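Local coordinates for hemolysin-related protein (PDB 6MLT) that binds calcium and sodium ions and, as a secreted biofilm matrix protein, probably binds carbohydrates and contributes to bacterial adhesion, at residues 270-284 with 441-455. Numbering follows the deposited sequence.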
loop_
_atom_site.group_PDB
_atom_site.type_symbol
_atom_site.label_atom_id
_atom_site.label_comp_id
_atom_site.label_asym_id
_atom_site.label_seq_id
_atom_site.Cartn_x
_atom_site.Cartn_y
_atom_site.Cartn_z
ATOM N N SER A 270 27.395 3.088 8.119
ATOM C CA SER A 270 27.239 2.399 9.394
ATOM C C SER A 270 26.208 1.275 9.339
ATOM O O SER A 270 26.135 0.480 10.280
ATOM C CB SER A 270 26.852 3.399 10.488
ATOM O OG SER A 270 25.499 3.801 10.351
ATOM N N ASN A 271 25.411 1.188 8.265
ATOM C CA ASN A 271 24.471 0.091 8.066
ATOM C C ASN A 271 24.182 -0.020 6.577
ATOM O O ASN A 271 23.101 0.369 6.116
ATOM C CB ASN A 271 23.177 0.309 8.850
ATOM C CG ASN A 271 22.191 -0.842 8.690
ATOM O OD1 ASN A 271 22.584 -2.001 8.527
ATOM N ND2 ASN A 271 20.900 -0.527 8.753
ATOM N N PRO A 272 25.126 -0.526 5.799
ATOM C CA PRO A 272 24.951 -0.603 4.348
ATOM C C PRO A 272 24.025 -1.752 3.968
ATOM O O PRO A 272 23.534 -2.504 4.809
ATOM C CB PRO A 272 26.379 -0.840 3.841
ATOM C CG PRO A 272 27.028 -1.587 4.941
ATOM C CD PRO A 272 26.446 -1.032 6.220
ATOM N N GLY A 273 23.797 -1.878 2.669
ATOM C CA GLY A 273 22.950 -2.928 2.164
ATOM C C GLY A 273 21.479 -2.549 2.204
ATOM O O GLY A 273 21.099 -1.378 2.312
ATOM N N GLY A 274 20.643 -3.581 2.128
ATOM C CA GLY A 274 19.206 -3.412 2.070
ATOM C C GLY A 274 18.659 -3.696 0.683
ATOM O O GLY A 274 19.066 -3.048 -0.287
ATOM N N SER A 275 17.751 -4.674 0.566
ATOM C CA SER A 275 17.157 -5.030 -0.718
ATOM C C SER A 275 15.666 -4.747 -0.808
ATOM O O SER A 275 15.124 -4.742 -1.921
ATOM C CB SER A 275 17.363 -6.522 -1.022
ATOM O OG SER A 275 16.399 -7.320 -0.344
ATOM N N VAL A 276 14.988 -4.532 0.321
ATOM C CA VAL A 276 13.531 -4.488 0.348
ATOM C C VAL A 276 13.111 -3.684 1.566
ATOM O O VAL A 276 13.846 -3.601 2.555
ATOM C CB VAL A 276 12.935 -5.921 0.365
ATOM C CG1 VAL A 276 13.329 -6.654 1.641
ATOM C CG2 VAL A 276 11.412 -5.891 0.217
ATOM N N GLN A 277 11.931 -3.070 1.479
ATOM C CA GLN A 277 11.371 -2.274 2.554
ATOM C C GLN A 277 9.911 -2.640 2.752
ATOM O O GLN A 277 9.266 -3.215 1.871
ATOM C CB GLN A 277 11.433 -0.763 2.266
ATOM C CG GLN A 277 12.436 -0.338 1.236
ATOM C CD GLN A 277 12.056 -0.721 -0.200
ATOM O OE1 GLN A 277 10.888 -0.907 -0.534
ATOM N NE2 GLN A 277 13.058 -0.850 -1.044
ATOM N N ALA A 278 9.407 -2.288 3.930
ATOM C CA ALA A 278 7.979 -2.201 4.194
ATOM C C ALA A 278 7.645 -0.740 4.459
ATOM O O ALA A 278 8.444 -0.012 5.056
ATOM C CB ALA A 278 7.570 -3.081 5.384
ATOM N N VAL A 279 6.479 -0.305 3.986
ATOM C CA VAL A 279 6.046 1.083 4.099
ATOM C C VAL A 279 4.637 1.077 4.674
ATOM O O VAL A 279 3.735 0.455 4.099
ATOM C CB VAL A 279 6.072 1.800 2.738
ATOM C CG1 VAL A 279 5.673 3.266 2.891
ATOM C CG2 VAL A 279 7.451 1.657 2.089
ATOM N N SER A 280 4.438 1.751 5.798
ATOM C CA SER A 280 3.144 1.629 6.462
ATOM C C SER A 280 2.991 2.719 7.515
ATOM O O SER A 280 3.853 3.588 7.682
ATOM C CB SER A 280 2.989 0.244 7.087
ATOM O OG SER A 280 1.626 -0.041 7.305
ATOM N N SER A 281 1.854 2.673 8.208
ATOM C CA SER A 281 1.572 3.563 9.334
ATOM C C SER A 281 2.298 3.015 10.558
ATOM O O SER A 281 1.745 2.271 11.370
ATOM C CB SER A 281 0.069 3.667 9.579
ATOM O OG SER A 281 -0.606 4.161 8.438
ATOM N N PHE A 282 3.576 3.383 10.672
ATOM C CA PHE A 282 4.443 2.916 11.746
ATOM C C PHE A 282 4.598 3.920 12.877
ATOM O O PHE A 282 4.913 3.524 14.004
ATOM C CB PHE A 282 5.853 2.630 11.216
ATOM C CG PHE A 282 5.963 1.436 10.313
ATOM C CD1 PHE A 282 5.665 0.169 10.774
ATOM C CD2 PHE A 282 6.449 1.574 9.021
ATOM C CE1 PHE A 282 5.806 -0.936 9.953
ATOM C CE2 PHE A 282 6.593 0.467 8.196
ATOM C CZ PHE A 282 6.275 -0.786 8.669
ATOM N N LEU A 283 4.448 5.207 12.584
ATOM C CA LEU A 283 4.762 6.271 13.524
ATOM C C LEU A 283 3.524 6.855 14.186
ATOM O O LEU A 283 3.651 7.710 15.066
ATOM C CB LEU A 283 5.538 7.381 12.808
ATOM C CG LEU A 283 6.727 6.917 11.962
ATOM C CD1 LEU A 283 7.473 8.127 11.402
ATOM C CD2 LEU A 283 7.654 6.043 12.783
ATOM N N GLY A 284 2.343 6.405 13.794
ATOM C CA GLY A 284 1.104 6.904 14.355
ATOM C C GLY A 284 -0.051 6.318 13.579
ATOM O O GLY A 284 0.124 5.690 12.532
ATOM N N SER A 441 2.637 12.271 8.411
ATOM C CA SER A 441 3.497 12.216 9.587
ATOM C C SER A 441 3.454 10.857 10.270
ATOM O O SER A 441 4.332 10.557 11.085
ATOM C CB SER A 441 3.093 13.305 10.584
ATOM O OG SER A 441 1.789 13.065 11.080
ATOM N N HIS A 442 2.452 10.037 9.966
ATOM C CA HIS A 442 2.322 8.703 10.539
ATOM C C HIS A 442 3.067 7.632 9.743
ATOM O O HIS A 442 3.228 6.510 10.241
ATOM C CB HIS A 442 0.840 8.325 10.621
ATOM C CG HIS A 442 0.162 8.271 9.286
ATOM N ND1 HIS A 442 -0.215 9.402 8.595
ATOM C CD2 HIS A 442 -0.186 7.220 8.506
ATOM C CE1 HIS A 442 -0.774 9.050 7.450
ATOM N NE2 HIS A 442 -0.766 7.731 7.371
ATOM N N MET A 443 3.517 7.948 8.532
ATOM C CA MET A 443 4.120 6.966 7.642
ATOM C C MET A 443 5.588 6.733 7.984
ATOM O O MET A 443 6.316 7.652 8.385
ATOM C CB MET A 443 4.015 7.423 6.186
ATOM C CG MET A 443 2.590 7.486 5.645
ATOM S SD MET A 443 1.769 5.891 5.679
ATOM C CE MET A 443 2.770 4.982 4.496
ATOM N N GLY A 444 6.022 5.488 7.798
ATOM C CA GLY A 444 7.414 5.139 7.969
ATOM C C GLY A 444 7.865 4.191 6.877
ATOM O O GLY A 444 7.062 3.486 6.256
ATOM N N ILE A 445 9.174 4.198 6.649
ATOM C CA ILE A 445 9.845 3.288 5.728
ATOM C C ILE A 445 10.873 2.516 6.541
ATOM O O ILE A 445 11.765 3.120 7.147
ATOM C CB ILE A 445 10.528 4.046 4.580
ATOM C CG1 ILE A 445 9.500 4.827 3.766
ATOM C CG2 ILE A 445 11.297 3.094 3.687
ATOM C CD1 ILE A 445 10.087 6.045 3.077
ATOM N N VAL A 446 10.763 1.194 6.552
ATOM C CA VAL A 446 11.640 0.371 7.375
ATOM C C VAL A 446 12.296 -0.685 6.501
ATOM O O VAL A 446 11.662 -1.240 5.594
ATOM C CB VAL A 446 10.878 -0.270 8.555
ATOM C CG1 VAL A 446 9.822 -1.248 8.065
ATOM C CG2 VAL A 446 11.848 -0.943 9.523
ATOM N N TYR A 447 13.572 -0.960 6.778
ATOM C CA TYR A 447 14.308 -1.978 6.043
ATOM C C TYR A 447 15.477 -2.468 6.882
ATOM O O TYR A 447 15.939 -1.791 7.805
ATOM C CB TYR A 447 14.814 -1.452 4.694
ATOM C CG TYR A 447 16.041 -0.566 4.777
ATOM C CD1 TYR A 447 15.928 0.789 5.068
ATOM C CD2 TYR A 447 17.307 -1.079 4.536
ATOM C CE1 TYR A 447 17.045 1.603 5.125
ATOM C CE2 TYR A 447 18.427 -0.277 4.589
ATOM C CZ TYR A 447 18.294 1.063 4.882
ATOM O OH TYR A 447 19.415 1.861 4.934
ATOM N N ALA A 448 15.953 -3.658 6.532
ATOM C CA ALA A 448 17.100 -4.272 7.180
ATOM C C ALA A 448 18.324 -4.161 6.281
ATOM O O ALA A 448 18.246 -4.440 5.081
ATOM C CB ALA A 448 16.822 -5.738 7.502
ATOM N N GLY A 449 19.447 -3.750 6.865
ATOM C CA GLY A 449 20.725 -3.752 6.195
ATOM C C GLY A 449 21.607 -4.880 6.685
ATOM O O GLY A 449 21.138 -5.863 7.270
ATOM N N TYR A 450 22.915 -4.740 6.442
ATOM C CA TYR A 450 23.854 -5.752 6.930
ATOM C C TYR A 450 23.891 -5.811 8.454
ATOM O O TYR A 450 24.094 -6.892 9.021
ATOM C CB TYR A 450 25.259 -5.480 6.394
ATOM C CG TYR A 450 25.492 -6.022 5.003
ATOM C CD1 TYR A 450 25.763 -7.369 4.801
ATOM C CD2 TYR A 450 25.448 -5.190 3.894
ATOM C CE1 TYR A 450 25.980 -7.875 3.530
ATOM C CE2 TYR A 450 25.660 -5.688 2.616
ATOM C CZ TYR A 450 25.925 -7.026 2.443
ATOM O OH TYR A 450 26.137 -7.518 1.179
ATOM N N TYR A 451 23.686 -4.673 9.125
ATOM C CA TYR A 451 23.916 -4.546 10.561
ATOM C C TYR A 451 22.685 -4.211 11.396
ATOM O O TYR A 451 22.704 -4.473 12.607
ATOM C CB TYR A 451 24.964 -3.453 10.839
ATOM C CG TYR A 451 26.310 -3.654 10.163
ATOM C CD1 TYR A 451 26.892 -4.910 10.068
ATOM C CD2 TYR A 451 27.002 -2.574 9.635
ATOM C CE1 TYR A 451 28.127 -5.084 9.448
ATOM C CE2 TYR A 451 28.228 -2.732 9.019
ATOM C CZ TYR A 451 28.784 -3.989 8.925
ATOM O OH TYR A 451 30.004 -4.144 8.316
ATOM N N ALA A 452 21.641 -3.619 10.817
ATOM C CA ALA A 452 20.535 -3.135 11.633
ATOM C C ALA A 452 19.275 -2.967 10.798
ATOM O O ALA A 452 19.321 -2.881 9.567
ATOM C CB ALA A 452 20.878 -1.802 12.302
ATOM N N VAL A 453 18.149 -2.900 11.507
ATOM C CA VAL A 453 16.856 -2.526 10.944
ATOM C C VAL A 453 16.633 -1.053 11.260
ATOM O O VAL A 453 16.640 -0.657 12.431
ATOM C CB VAL A 453 15.722 -3.393 11.513
ATOM C CG1 VAL A 453 14.356 -2.914 11.001
ATOM C CG2 VAL A 453 15.942 -4.862 11.169
ATOM N N ASP A 454 16.425 -0.244 10.222
ATOM C CA ASP A 454 16.296 1.201 10.349
ATOM C C ASP A 454 14.922 1.658 9.880
ATOM O O ASP A 454 14.432 1.219 8.836
ATOM C CB ASP A 454 17.378 1.925 9.537
ATOM C CG ASP A 454 18.772 1.709 10.102
ATOM O OD1 ASP A 454 18.867 1.169 11.222
ATOM O OD2 ASP A 454 19.768 2.065 9.429
ATOM N N MET A 455 14.324 2.564 10.650
ATOM C CA MET A 455 13.034 3.169 10.343
ATOM C C MET A 455 13.248 4.630 9.978
ATOM O O MET A 455 13.911 5.367 10.717
ATOM C CB MET A 455 12.091 3.067 11.543
ATOM C CG MET A 455 10.765 3.813 11.390
ATOM S SD MET A 455 9.627 2.976 10.278
ATOM C CE MET A 455 9.217 1.533 11.261
HETATM O O HOH W 1 21.677 0.818 3.853
HETATM O O HOH W 2 16.838 -5.728 3.049
HETATM O O HOH W 3 14.293 -5.264 4.742
#
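Asn271 reaches across the hairpin turn of 441-455 and grips it with both ends of its amide. CG stands anti to the backbone N (chi1 -178°), which carries the amide over the turn backbone. Asn271 OD1 takes two N-H groups: Tyr451 N at 3.0 Å lies nearly in line with its C=O bond, whereas Ala452 N comes from above the carbonyl plane. Asn271 ND2 donates to Ala452 O and, at 2.9 Å, to Asp454 OD2; this second bond is straight (166°) and lies in the amide plane, but meets the carboxylate from above its own plane, the two planes being steeply inclined to each other. Four bonds therefore fix the amide's rotation, while Ser465 on the next strand holds Asp454 OD1. Beside it, Tyr450 N donates to Pro272 O, and a water joins Tyr447 OH to the carbonyls of Asn271 and Gly273.

Further along, strand 277-279 runs antiparallel to 443-448, their axes 4.8 Å apart; paired backbone bonds link Ala278 with Val446 and Ser280 with Gly444. Val279 CG2 and Ile445 CG1 lie side by side on one face. Past the corner at Ser280, Met455 CE sits over one face of the Phe282 ring, 3.8 Å from the centroid and 27° off the normal, a CH-pi contact; SD lies obliquely beside the ring, making the pair a Met-aromatic contact as well. Met455 is bent at chi2 and chi3, folding its methyl onto the ring. Val446 CG1 approaches Phe282 CZ at 3.6 Å, and Val491 of the neighbouring sheet adjoins all three side chains.

The four-stranded antiparallel order 277-279, 443-448, 452-457, 462-467 is that of a beta-propeller blade, here assembled from two chain segments; the intervening chain forms three four-stranded antiparallel sheets, consistent with an inserted beta-prism lectin domain.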